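Local coordinates for DNA replication and repair protein RecF (Caldanaerobacter subterraneus subsp. tengcongensis, PDB 5Z69) that binds ATP, probably binds single-stranded DNA, and probably acts in DNA replication, the SOS response and, as a recombination mediator of the RecFOR pathway, in DNA repair, at residues T255-L258 / T259-L262. Sequence-based numbering, arbitrary orientation.
Sequences TKSL and TLDL
Leu258 lies alongside Leu262, both side chains pointing the same way, and its CD2 meets Leu262 CD1 at 3.5 Å. They stand one helical turn apart. The same turn is tied by the backbone, with Leu262 N giving a hydrogen bond to Leu258 O at 3.0 Å. Leu262 also packs on Leu173 and Ile176 of helix 153-177. In the overlapping turn one residue earlier, Asp261 N bonds to Ser257 O at 2.8 Å, with the donor almost in line with the carbonyl (C=O...N angle 169°).

Asp261 CG lies anti to its carbonyl carbon (chi1 -71°), which turns the carboxylate back toward Ser257. Asp261 OD1 is 3.0 Å from Ser257 OG. Water 2 sits between the two side chains and hydrogen-bonds Ser257 OG at 2.9 Å; its 2.5 Å approach to Asp261 OD2 is unusually short and so doubtful. The strongest polar partner of the carboxylate is Arg169 of helix 153-177, in a salt bridge to OD2; OD1 also accepts from Gln268 N. With an alanine in place of Asp261, Arg169 would probably lose this salt-bridge mate and Gln268 N its acceptor.

Water 1 links the two helices, donating to Lys256 O at 3.0 Å and accepting from Leu260 N at 2.9 Å. It spans the break in the i to i+4 pattern, where Lys256 O and Leu260 N are too far apart to bond directly. The arrangement is that of a helix-helix junction: helix 243-256 ends, and helix 258-264 starts as the carbonyls of Ser257 and Leu258 accept from Asp261 N and Leu262 N, docked on helix 153-177 far from the ATP site.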
loop_
_atom_site.group_PDB
_atom_site.type_symbol
_atom_site.label_atom_id
_atom_site.label_comp_id
_atom_site.label_asym_id
_atom_site.label_seq_id
_atom_site.Cartn_x
_atom_site.Cartn_y
_atom_site.Cartn_z
ATOM N N THR A 255 12.920 -1.289 15.390
ATOM C CA THR A 255 12.977 -1.875 16.725
ATOM C C THR A 255 11.868 -2.909 16.922
ATOM O O THR A 255 12.113 -3.996 17.437
ATOM C CB THR A 255 12.876 -0.790 17.819
ATOM O OG1 THR A 255 13.898 0.193 17.608
ATOM C CG2 THR A 255 13.054 -1.410 19.208
ATOM N N LYS A 256 10.657 -2.572 16.488
ATOM C CA LYS A 256 9.514 -3.480 16.608
ATOM C C LYS A 256 9.602 -4.679 15.672
ATOM O O LYS A 256 8.806 -5.616 15.777
ATOM C CB LYS A 256 8.214 -2.719 16.343
ATOM C CG LYS A 256 7.837 -1.752 17.453
ATOM C CD LYS A 256 6.994 -0.591 16.940
ATOM N N SER A 257 10.580 -4.665 14.767
ATOM C CA SER A 257 10.648 -5.676 13.723
ATOM C C SER A 257 11.619 -6.801 14.070
ATOM O O SER A 257 11.772 -7.769 13.318
ATOM C CB SER A 257 11.056 -5.015 12.394
ATOM O OG SER A 257 10.884 -5.899 11.306
ATOM N N LEU A 258 12.273 -6.664 15.218
ATOM C CA LEU A 258 13.447 -7.466 15.529
ATOM C C LEU A 258 13.187 -8.978 15.473
ATOM O O LEU A 258 13.952 -9.723 14.856
ATOM C CB LEU A 258 13.990 -7.054 16.904
ATOM C CG LEU A 258 15.306 -7.661 17.412
ATOM C CD1 LEU A 258 16.012 -6.672 18.315
ATOM C CD2 LEU A 258 15.060 -8.940 18.184
ATOM N N THR A 259 12.109 -9.426 16.109
ATOM C CA THR A 259 11.784 -10.848 16.130
ATOM C C THR A 259 11.488 -11.352 14.740
ATOM O O THR A 259 11.997 -12.387 14.322
ATOM C CB THR A 259 10.570 -11.137 17.029
ATOM O OG1 THR A 259 10.884 -10.750 18.370
ATOM C CG2 THR A 259 10.203 -12.626 16.986
ATOM N N LEU A 260 10.666 -10.608 14.016
ATOM C CA LEU A 260 10.354 -10.963 12.639
ATOM C C LEU A 260 11.616 -11.053 11.780
ATOM O O LEU A 260 11.771 -11.988 10.982
ATOM C CB LEU A 260 9.393 -9.948 12.025
ATOM C CG LEU A 260 9.099 -10.242 10.555
ATOM C CD1 LEU A 260 7.902 -11.172 10.426
ATOM C CD2 LEU A 260 8.886 -8.958 9.768
ATOM N N ASP A 261 12.517 -10.086 11.950
ATOM C CA ASP A 261 13.732 -10.038 11.127
ATOM C C ASP A 261 14.660 -11.214 11.432
ATOM O O ASP A 261 15.316 -11.763 10.538
ATOM C CB ASP A 261 14.459 -8.705 11.338
ATOM C CG ASP A 261 13.713 -7.528 10.703
ATOM O OD1 ASP A 261 12.761 -7.761 9.920
ATOM O OD2 ASP A 261 14.084 -6.370 10.979
ATOM N N LEU A 262 14.703 -11.612 12.699
ATOM C CA LEU A 262 15.497 -12.768 13.097
ATOM C C LEU A 262 14.937 -14.045 12.488
ATOM O O LEU A 262 15.677 -14.972 12.187
ATOM C CB LEU A 262 15.539 -12.884 14.617
ATOM C CG LEU A 262 16.504 -11.871 15.227
ATOM C CD1 LEU A 262 16.373 -11.881 16.716
ATOM C CD2 LEU A 262 17.941 -12.186 14.809
HETATM O O HOH W 1 9.227 -8.498 15.305
HETATM O O HOH W 2 12.952 -4.535 9.795
#